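Local coordinates for protein TarM (Staphylococcus aureus subsp. aureus 21178, PDB 4X7R) that belongs to the group 1 glycosyl transferases of the GT-B clan, whose fold pairs two Rossmann-like domains across a cleft, at residues G246-N251 with N277-L282; V250-N255 with E284-D289. The protein carries 1 engineered substitution. All blocks are in the same frame, centred on the assembly; numbering follows the deposited sequence.

Contact 1: G246-N251 with N277-L282. With 3YW ((2S)-2,3-dihydroxypropyl 2-acetamido-2-deoxy-alpha-D-glucopyranoside), chain F.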
ATOM      1  N   GLY A 246     -13.276  -9.732  -6.227  1.00 32.76           N
ATOM      2  CA  GLY A 246     -12.810  -8.948  -5.088  1.00 31.42           C
ATOM      3  C   GLY A 246     -11.846  -9.835  -4.335  1.00 36.34           C
ATOM      4  O   GLY A 246     -12.157 -11.011  -4.127  1.00 35.38           O
ATOM      5  N   VAL A 247     -10.636  -9.322  -3.989  1.00 32.91           N
ATOM      6  CA  VAL A 247      -9.694 -10.094  -3.169  1.00 33.10           C
ATOM      7  C   VAL A 247      -9.675  -9.447  -1.780  1.00 36.96           C
ATOM      8  O   VAL A 247      -9.348  -8.265  -1.669  1.00 36.15           O
ATOM      9  CB  VAL A 247      -8.246 -10.235  -3.750  1.00 36.21           C
ATOM     10  CG1 VAL A 247      -7.309 -10.914  -2.739  1.00 35.68           C
ATOM     11  CG2 VAL A 247      -8.229 -10.991  -5.083  1.00 35.92           C
ATOM     12  N   ILE A 248     -10.036 -10.213  -0.740  1.00 33.66           N
ATOM     13  CA  ILE A 248      -9.987  -9.756   0.655  1.00 33.17           C
ATOM     14  C   ILE A 248      -8.590 -10.134   1.205  1.00 35.97           C
ATOM     15  O   ILE A 248      -8.183 -11.292   1.169  1.00 33.75           O
ATOM     16  CB  ILE A 248     -11.205 -10.243   1.464  1.00 36.85           C
ATOM     17  CG1 ILE A 248     -12.446  -9.383   1.014  1.00 38.06           C
ATOM     18  CG2 ILE A 248     -10.947 -10.103   2.977  1.00 37.20           C
ATOM     19  CD1 ILE A 248     -13.738  -9.765   1.462  1.00 45.43           C
ATOM     20  N   HIS A 249      -7.812  -9.127   1.568  1.00 33.11           N
ATOM     21  CA  HIS A 249      -6.424  -9.332   1.989  1.00 31.81           C
ATOM     22  C   HIS A 249      -6.265  -9.428   3.513  1.00 36.72           C
ATOM     23  O   HIS A 249      -5.186  -9.770   3.998  1.00 37.85           O
ATOM     24  CB  HIS A 249      -5.541  -8.193   1.446  1.00 31.21           C
ATOM     25  CG  HIS A 249      -5.314  -8.268  -0.023  1.00 33.31           C
ATOM     26  ND1 HIS A 249      -4.243  -8.966  -0.545  1.00 34.26           N
ATOM     27  CD2 HIS A 249      -6.034  -7.742  -1.038  1.00 33.74           C
ATOM     28  CE1 HIS A 249      -4.332  -8.832  -1.858  1.00 33.16           C
ATOM     29  NE2 HIS A 249      -5.399  -8.108  -2.199  1.00 33.75           N
ATOM     30  N   VAL A 250      -7.315  -9.152   4.251  1.00 30.59           N
ATOM     31  CA  VAL A 250      -7.232  -9.047   5.721  1.00 31.46           C
ATOM     32  C   VAL A 250      -8.263  -9.919   6.445  1.00 35.34           C
ATOM     33  O   VAL A 250      -9.231 -10.382   5.848  1.00 35.65           O
ATOM     34  CB  VAL A 250      -7.407  -7.547   6.153  1.00 35.57           C
ATOM     35  CG1 VAL A 250      -6.357  -6.625   5.508  1.00 35.03           C
ATOM     36  CG2 VAL A 250      -8.809  -7.034   5.803  1.00 35.19           C
ATOM     37  N   ASN A 251      -8.104 -10.032   7.752  1.00 32.46           N
ATOM     38  CA  ASN A 251      -9.114 -10.634   8.592  1.00 33.70           C
ATOM     39  C   ASN A 251     -10.302  -9.628   8.515  1.00 40.16           C
ATOM     40  O   ASN A 251     -10.115  -8.421   8.730  1.00 39.20           O
ATOM     41  CB  ASN A 251      -8.585 -10.800  10.033  1.00 34.09           C
ATOM     42  CG  ASN A 251      -9.539 -11.515  10.958  1.00 44.99           C
ATOM     43  OD1 ASN A 251     -10.758 -11.371  10.847  1.00 36.13           O
ATOM     44  ND2 ASN A 251      -9.015 -12.290  11.909  1.00 33.48           N
ATOM     45  N   ASN A 277     -18.297 -12.222  -9.962  1.00 39.57           N
ATOM     46  CA  ASN A 277     -17.804 -13.561 -10.268  1.00 39.93           C
ATOM     47  C   ASN A 277     -17.228 -14.291  -9.054  1.00 43.72           C
ATOM     48  O   ASN A 277     -17.239 -15.520  -9.020  1.00 44.80           O
ATOM     49  CB  ASN A 277     -16.870 -13.562 -11.474  1.00 40.91           C
ATOM     50  CG  ASN A 277     -17.506 -13.003 -12.705  1.00 47.43           C
ATOM     51  OD1 ASN A 277     -17.710 -11.798 -12.819  1.00 41.72           O
ATOM     52  ND2 ASN A 277     -17.816 -13.875 -13.654  1.00 42.85           N
ATOM     53  N   GLY A 278     -16.815 -13.546  -8.031  1.00 37.86           N
ATOM     54  CA  GLY A 278     -16.279 -14.168  -6.841  1.00 35.67           C
ATOM     55  C   GLY A 278     -15.521 -13.260  -5.905  1.00 37.79           C
ATOM     56  O   GLY A 278     -14.946 -12.247  -6.309  1.00 36.47           O
ATOM     57  N   VAL A 279     -15.529 -13.640  -4.629  1.00 32.43           N
ATOM     58  CA  VAL A 279     -14.781 -12.949  -3.589  1.00 30.67           C
ATOM     59  C   VAL A 279     -13.731 -13.950  -3.109  1.00 35.90           C
ATOM     60  O   VAL A 279     -14.057 -15.078  -2.715  1.00 34.12           O
ATOM     61  CB  VAL A 279     -15.701 -12.382  -2.490  1.00 33.02           C
ATOM     62  CG1 VAL A 279     -14.900 -11.945  -1.253  1.00 32.08           C
ATOM     63  CG2 VAL A 279     -16.524 -11.209  -3.048  1.00 32.29           C
ATOM     64  N   ILE A 280     -12.465 -13.554  -3.233  1.00 34.35           N
ATOM     65  CA  ILE A 280     -11.320 -14.393  -2.892  1.00 33.81           C
ATOM     66  C   ILE A 280     -10.786 -14.063  -1.515  1.00 37.02           C
ATOM     67  O   ILE A 280     -10.615 -12.893  -1.179  1.00 36.82           O
ATOM     68  CB  ILE A 280     -10.204 -14.344  -3.999  1.00 36.43           C
ATOM     69  CG1 ILE A 280     -10.585 -15.169  -5.255  1.00 37.10           C
ATOM     70  CG2 ILE A 280      -8.830 -14.852  -3.467  1.00 35.60           C
ATOM     71  CD1 ILE A 280     -11.620 -14.624  -6.167  1.00 36.50           C
ATOM     72  N   VAL A 281     -10.530 -15.113  -0.714  1.00 32.58           N
ATOM     73  CA  VAL A 281      -9.891 -15.006   0.589  1.00 30.15           C
ATOM     74  C   VAL A 281      -8.628 -15.836   0.500  1.00 33.06           C
ATOM     75  O   VAL A 281      -8.540 -16.712  -0.351  1.00 30.79           O
ATOM     76  CB  VAL A 281     -10.776 -15.306   1.815  1.00 32.21           C
ATOM     77  CG1 VAL A 281     -11.896 -14.275   1.928  1.00 32.12           C
ATOM     78  CG2 VAL A 281     -11.322 -16.737   1.795  1.00 31.22           C
ATOM     79  N   LEU A 282      -7.657 -15.575   1.372  1.00 30.77           N
ATOM     80  CA  LEU A 282      -6.366 -16.221   1.257  1.00 30.14           C
ATOM     81  C   LEU A 282      -6.232 -17.576   1.920  1.00 34.38           C
ATOM     82  O   LEU A 282      -5.305 -18.315   1.572  1.00 32.45           O
ATOM     83  CB  LEU A 282      -5.248 -15.269   1.704  1.00 29.56           C
ATOM     84  CG  LEU A 282      -5.193 -13.893   0.979  1.00 31.86           C
ATOM     85  CD1 LEU A 282      -4.376 -12.898   1.802  1.00 29.96           C
ATOM     86  CD2 LEU A 282      -4.636 -14.041  -0.439  1.00 32.23           C
TER
HETATM   87  O3A 3YW F 503      -5.406  -3.145   4.352  0.75 57.69           O
HETATM   88  C4A 3YW F 503      -2.787  -5.482   3.040  0.75 53.29           C
HETATM   89  C5A 3YW F 503      -3.521  -4.596   4.015  0.75 54.48           C
HETATM   90  O5  3YW F 503      -2.401  -8.462   2.383  0.75 49.54           O
HETATM   91  C6A 3YW F 503      -4.795  -4.037   3.431  0.75 55.48           C
HETATM   92  C5  3YW F 503      -1.292  -9.371   2.377  0.75 42.66           C
HETATM   93  C6  3YW F 503      -1.161  -9.878   0.961  0.75 38.95           C
HETATM   94  C4  3YW F 503      -1.547 -10.456   3.422  0.75 41.85           C
HETATM   95  O6  3YW F 503      -2.342 -10.528   0.516  0.75 36.01           O
HETATM   96  C3  3YW F 503      -1.528  -9.804   4.801  0.75 44.50           C
HETATM   97  O4  3YW F 503      -0.523 -11.443   3.364  0.75 37.23           O
HETATM   98  O3  3YW F 503      -1.787 -10.754   5.835  0.75 39.03           O
HETATM   99  O7  3YW F 503      -4.038  -8.355   7.193  0.75 55.73           O
HETATM  100  C7  3YW F 503      -2.960  -7.773   7.134  0.75 54.03           C
HETATM  101  C8  3YW F 503      -2.415  -6.990   8.291  0.75 53.39           C
HETATM  102  N2  3YW F 503      -2.197  -7.805   6.040  0.75 51.74           N
HETATM  103  C2  3YW F 503      -2.502  -8.628   4.881  0.75 48.39           C
HETATM  104  C1  3YW F 503      -2.613  -7.768   3.609  0.75 51.40           C
HETATM  105  O1  3YW F 503      -2.010  -6.507   3.663  0.75 51.03           O
HETATM  106  O2  3YW F 503      -2.660  -3.527   4.407  0.75 55.13           O
HETATM  107  O   HOH W   1      -7.855 -13.187   3.098  1.00 30.11           O
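Gly246 and Ile248 join Gly278 and Ile280 in a parallel ladder of three backbone hydrogen bonds: Gly246 N to Gly278 O (3.0 Å), Ile280 N to Gly246 O (2.7 Å) and Ile248 N to Ile280 O (2.8 Å). Past the last rung the two chains separate, and a water takes the place of the direct bond, bridging Ile248 O and Leu282 N.

Apolar packing follows on both faces of the sheet. CG2 of Val247 reaches CB of Ile280 (4.0 Å) on one face; on the other, CD1 of Ile248 lies 3.7 Å from CG1 of Val279. Ile248 CG1 stands anti to its carbonyl carbon (chi1 -74°), and the extended second torsion carries CD1 back along the strands to that valine.

At the C-terminal end of the strands the ladder opens onto the ligand 3YW. His249 ND1 hydrogen-bonds O6 of 3YW at the ring edge (2.7 Å), Leu282 CD1 lies 3.4 Å from the same O6, and Asp226 holds His249 NE2, fixing the ring's rotation.

This is one step of a beta-alpha-beta unit: helix 264-271 covers Ile248 and Val279, helix 17-31 packs on Val247 and His249, and strands 221-225 and 299-301 flank the pair.

Contact 2: V250-N255 with E284-D289. With 3YW ((2S)-2,3-dihydroxypropyl 2-acetamido-2-deoxy-alpha-D-glucopyranoside), chain F.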
ATOM      1  N   VAL A 250      -7.315  -9.152   4.251  1.00 30.59           N
ATOM      2  CA  VAL A 250      -7.232  -9.047   5.721  1.00 31.46           C
ATOM      3  C   VAL A 250      -8.263  -9.919   6.445  1.00 35.34           C
ATOM      4  O   VAL A 250      -9.231 -10.382   5.848  1.00 35.65           O
ATOM      5  CB  VAL A 250      -7.407  -7.547   6.153  1.00 35.57           C
ATOM      6  CG1 VAL A 250      -6.357  -6.625   5.508  1.00 35.03           C
ATOM      7  CG2 VAL A 250      -8.809  -7.034   5.803  1.00 35.19           C
ATOM      8  N   ASN A 251      -8.104 -10.032   7.752  1.00 32.46           N
ATOM      9  CA  ASN A 251      -9.114 -10.634   8.592  1.00 33.70           C
ATOM     10  C   ASN A 251     -10.302  -9.628   8.515  1.00 40.16           C
ATOM     11  O   ASN A 251     -10.115  -8.421   8.730  1.00 39.20           O
ATOM     12  CB  ASN A 251      -8.585 -10.800  10.033  1.00 34.09           C
ATOM     13  CG  ASN A 251      -9.539 -11.515  10.958  1.00 44.99           C
ATOM     14  OD1 ASN A 251     -10.758 -11.371  10.847  1.00 36.13           O
ATOM     15  ND2 ASN A 251      -9.015 -12.290  11.909  1.00 33.48           N
ATOM     16  N   HIS A 252     -11.493 -10.124   8.111  1.00 35.43           N
ATOM     17  CA  HIS A 252     -12.689  -9.312   7.893  1.00 32.82           C
ATOM     18  C   HIS A 252     -13.328  -8.789   9.198  1.00 41.24           C
ATOM     19  O   HIS A 252     -14.235  -7.959   9.146  1.00 40.80           O
ATOM     20  CB  HIS A 252     -13.696 -10.079   7.041  1.00 31.27           C
ATOM     21  CG  HIS A 252     -14.168 -11.339   7.707  1.00 33.89           C
ATOM     22  ND1 HIS A 252     -13.285 -12.380   7.996  1.00 34.82           N
ATOM     23  CD2 HIS A 252     -15.405 -11.679   8.135  1.00 34.82           C
ATOM     24  CE1 HIS A 252     -14.015 -13.300   8.609  1.00 34.02           C
ATOM     25  NE2 HIS A 252     -15.299 -12.923   8.711  1.00 34.68           N
ATOM     26  N   HIS A 253     -12.876  -9.259  10.359  1.00 41.33           N
ATOM     27  CA  HIS A 253     -13.412  -8.725  11.605  1.00 44.20           C
ATOM     28  C   HIS A 253     -12.692  -7.411  11.904  1.00 50.81           C
ATOM     29  O   HIS A 253     -11.528  -7.223  11.493  1.00 49.16           O
ATOM     30  CB  HIS A 253     -13.180  -9.672  12.792  1.00 45.99           C
ATOM     31  CG  HIS A 253     -13.835 -11.001  12.658  1.00 49.71           C
ATOM     32  ND1 HIS A 253     -13.189 -12.068  12.022  1.00 50.82           N
ATOM     33  CD2 HIS A 253     -15.007 -11.441  13.174  1.00 52.89           C
ATOM     34  CE1 HIS A 253     -14.009 -13.105  12.130  1.00 50.93           C
ATOM     35  NE2 HIS A 253     -15.114 -12.781  12.818  1.00 52.78           N
ATOM     36  N   GLU A 254     -13.374  -6.516  12.638  1.00 50.31           N
ATOM     37  CA  GLU A 254     -12.786  -5.259  13.083  1.00 51.24           C
ATOM     38  C   GLU A 254     -11.647  -5.566  14.060  1.00 55.77           C
ATOM     39  O   GLU A 254     -11.767  -6.451  14.923  1.00 54.76           O
ATOM     40  CB  GLU A 254     -13.836  -4.356  13.758  1.00 53.89           C
ATOM     41  CG  GLU A 254     -14.605  -3.491  12.776  1.00 66.94           C
ATOM     42  CD  GLU A 254     -13.959  -2.185  12.357  1.00 89.83           C
ATOM     43  OE1 GLU A 254     -12.788  -2.194  11.912  1.00 80.70           O
ATOM     44  OE2 GLU A 254     -14.654  -1.148  12.430  1.00 95.52           O
ATOM     45  N   ASN A 255     -10.519  -4.887  13.850  1.00 54.42           N
ATOM     46  CA  ASN A 255      -9.312  -5.008  14.661  1.00 55.99           C
ATOM     47  C   ASN A 255      -9.566  -4.363  15.985  1.00 64.54           C
ATOM     48  O   ASN A 255     -10.318  -3.388  16.041  1.00 66.07           O
ATOM     49  CB  ASN A 255      -8.141  -4.302  13.983  1.00 56.62           C
ATOM     50  CG  ASN A 255      -7.866  -4.803  12.583  1.00 65.74           C
ATOM     51  OD1 ASN A 255      -7.969  -6.000  12.280  1.00 53.84           O
ATOM     52  ND2 ASN A 255      -7.466  -3.895  11.713  1.00 49.76           N
ATOM     53  N   GLU A 284      -8.341 -21.212   3.813  1.00 32.49           N
ATOM     54  CA  GLU A 284      -9.578 -22.008   3.890  1.00 33.25           C
ATOM     55  C   GLU A 284     -10.386 -21.627   5.126  1.00 36.53           C
ATOM     56  O   GLU A 284     -11.618 -21.583   5.061  1.00 38.49           O
ATOM     57  CB  GLU A 284      -9.290 -23.538   3.904  1.00 34.81           C
ATOM     58  CG  GLU A 284      -8.571 -24.055   2.648  1.00 46.69           C
ATOM     59  CD  GLU A 284      -9.319 -24.004   1.322  1.00 63.72           C
ATOM     60  OE1 GLU A 284     -10.553 -23.774   1.333  1.00 50.71           O
ATOM     61  OE2 GLU A 284      -8.662 -24.172   0.266  1.00 51.97           O
ATOM     62  N   ALA A 285      -9.708 -21.367   6.251  1.00 30.87           N
ATOM     63  CA  ALA A 285     -10.394 -21.025   7.515  1.00 30.56           C
ATOM     64  C   ALA A 285     -11.218 -19.756   7.406  1.00 34.37           C
ATOM     65  O   ALA A 285     -12.359 -19.748   7.853  1.00 35.23           O
ATOM     66  CB  ALA A 285      -9.394 -20.947   8.673  1.00 30.79           C
ATOM     67  N   GLN A 286     -10.702 -18.720   6.728  1.00 31.17           N
ATOM     68  CA  GLN A 286     -11.480 -17.487   6.547  1.00 30.35           C
ATOM     69  C   GLN A 286     -12.706 -17.739   5.697  1.00 33.78           C
ATOM     70  O   GLN A 286     -13.751 -17.169   5.982  1.00 33.63           O
ATOM     71  CB  GLN A 286     -10.613 -16.341   5.941  1.00 30.75           C
ATOM     72  CG  GLN A 286     -11.341 -14.974   5.939  1.00 31.14           C
ATOM     73  CD  GLN A 286     -10.463 -13.779   5.626  1.00 35.35           C
ATOM     74  OE1 GLN A 286      -9.388 -13.897   5.061  1.00 28.94           O
ATOM     75  NE2 GLN A 286     -10.933 -12.587   5.953  1.00 28.75           N
ATOM     76  N   ARG A 287     -12.585 -18.560   4.633  1.00 31.21           N
ATOM     77  CA  ARG A 287     -13.708 -18.890   3.742  1.00 31.56           C
ATOM     78  C   ARG A 287     -14.845 -19.552   4.520  1.00 34.51           C
ATOM     79  O   ARG A 287     -16.005 -19.146   4.375  1.00 34.66           O
ATOM     80  CB  ARG A 287     -13.248 -19.814   2.593  1.00 32.27           C
ATOM     81  CG  ARG A 287     -14.398 -20.312   1.739  1.00 33.29           C
ATOM     82  CD  ARG A 287     -13.913 -21.153   0.567  1.00 34.17           C
ATOM     83  NE  ARG A 287     -15.067 -21.706  -0.141  1.00 41.99           N
ATOM     84  CZ  ARG A 287     -15.644 -22.856   0.188  1.00 55.31           C
ATOM     85  NH1 ARG A 287     -15.162 -23.586   1.193  1.00 33.40           N
ATOM     86  NH2 ARG A 287     -16.703 -23.286  -0.482  1.00 39.89           N
ATOM     87  N   LEU A 288     -14.506 -20.513   5.387  1.00 31.52           N
ATOM     88  CA  LEU A 288     -15.498 -21.194   6.223  1.00 33.55           C
ATOM     89  C   LEU A 288     -16.144 -20.238   7.220  1.00 37.74           C
ATOM     90  O   LEU A 288     -17.369 -20.276   7.401  1.00 37.15           O
ATOM     91  CB  LEU A 288     -14.867 -22.411   6.948  1.00 34.80           C
ATOM     92  CG  LEU A 288     -14.306 -23.508   6.013  1.00 39.28           C
ATOM     93  CD1 LEU A 288     -13.464 -24.502   6.778  1.00 39.06           C
ATOM     94  CD2 LEU A 288     -15.417 -24.227   5.286  1.00 40.79           C
ATOM     95  N   ASP A 289     -15.339 -19.358   7.850  1.00 35.50           N
ATOM     96  CA  ASP A 289     -15.865 -18.363   8.801  1.00 36.16           C
ATOM     97  C   ASP A 289     -16.843 -17.436   8.101  1.00 38.84           C
ATOM     98  O   ASP A 289     -17.919 -17.187   8.615  1.00 38.77           O
ATOM     99  CB  ASP A 289     -14.728 -17.539   9.445  1.00 37.27           C
ATOM    100  CG  ASP A 289     -13.899 -18.328  10.431  1.00 43.12           C
ATOM    101  OD1 ASP A 289     -14.360 -19.400  10.865  1.00 45.75           O
ATOM    102  OD2 ASP A 289     -12.824 -17.844  10.814  1.00 42.73           O
TER
HETATM  103  O3A 3YW F 503      -5.406  -3.145   4.352  0.75 57.69           O
HETATM  104  C4A 3YW F 503      -2.787  -5.482   3.040  0.75 53.29           C
HETATM  105  C5A 3YW F 503      -3.521  -4.596   4.015  0.75 54.48           C
HETATM  106  O5  3YW F 503      -2.401  -8.462   2.383  0.75 49.54           O
HETATM  107  C6A 3YW F 503      -4.795  -4.037   3.431  0.75 55.48           C
HETATM  108  C5  3YW F 503      -1.292  -9.371   2.377  0.75 42.66           C
HETATM  109  C6  3YW F 503      -1.161  -9.878   0.961  0.75 38.95           C
HETATM  110  C4  3YW F 503      -1.547 -10.456   3.422  0.75 41.85           C
HETATM  111  O6  3YW F 503      -2.342 -10.528   0.516  0.75 36.01           O
HETATM  112  C3  3YW F 503      -1.528  -9.804   4.801  0.75 44.50           C
HETATM  113  O4  3YW F 503      -0.523 -11.443   3.364  0.75 37.23           O
HETATM  114  O3  3YW F 503      -1.787 -10.754   5.835  0.75 39.03           O
HETATM  115  O7  3YW F 503      -4.038  -8.355   7.193  0.75 55.73           O
HETATM  116  C7  3YW F 503      -2.960  -7.773   7.134  0.75 54.03           C
HETATM  117  C8  3YW F 503      -2.415  -6.990   8.291  0.75 53.39           C
HETATM  118  N2  3YW F 503      -2.197  -7.805   6.040  0.75 51.74           N
HETATM  119  C2  3YW F 503      -2.502  -8.628   4.881  0.75 48.39           C
HETATM  120  C1  3YW F 503      -2.613  -7.768   3.609  0.75 51.40           C
HETATM  121  O1  3YW F 503      -2.010  -6.507   3.663  0.75 51.03           O
HETATM  122  O2  3YW F 503      -2.660  -3.527   4.407  0.75 55.13           O
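Gln286 reaches out from its helix to clasp the loop at Val250 and His252, using its terminal amide as a two-pronged donor. With CG anti to the backbone N (chi1 -171°) and the chain extended beyond it, NE2 is carried to the loop, where it donates to Val250 O (2.8 Å) and to His252 ND1 (3.1 Å). Both acceptors lie close to the amide plane, as suits the two hydrogens of one NH2 group. The bond to the imidazole is less regular at its other end, because NE2 sits 27° out of the ring plane; ring and amide are themselves turned 33° apart as the two side chains run past each other in opposite directions. Beyond them, CB of Asp289 comes to the edge of the His252 ring, 4.4 Å from CE1.

The loop side is braced from within. Asn251 OD1 accepts from His253 N (3.0 Å), making an Asx turn, and from His253 ND1 (2.8 Å), the latter in the carbonyl plane on a lone pair. His253 ND1 in turn stands over one face of the His252 ring. His252 NE2 is hydrogen-bonded to Gln293 OE1, so both ring nitrogens are tied to helix 284-293. Val250, whose carbonyl begins the clasp, directs CG1 the other way, to 3.3 Å from O7 of 3YW.

The contact thus fastens the loop after strand 243-247 to helix 284-293. Val281 of strand 278-281 packs against Gln286, helix 264-271 meets Val250 and His252, and Asp289 OD2 binds Tyr426 and Lys425.

In the fold
Chain order explains how the two contacts work together. Strand 243-247 runs into the loop at 250-255; helix 264-271, strand 278-281 and helix 284-293 follow. Contact 1 closes the chain from 246-251 to 277-282, and contact 2 starts slightly later and ends slightly later, so the two closures overlap in a staggered way and share Val250 and Asn251. They also touch directly, Val281 CG2 against Arg287 N and Ile248 CG2 against Gln286 NE2. Contact 1 joins neighbouring strands of the seven-stranded parallel sheet, whereas contact 2 secures the loop at the C-terminal end of strand 243-247 to helix 284-293; both border 3YW.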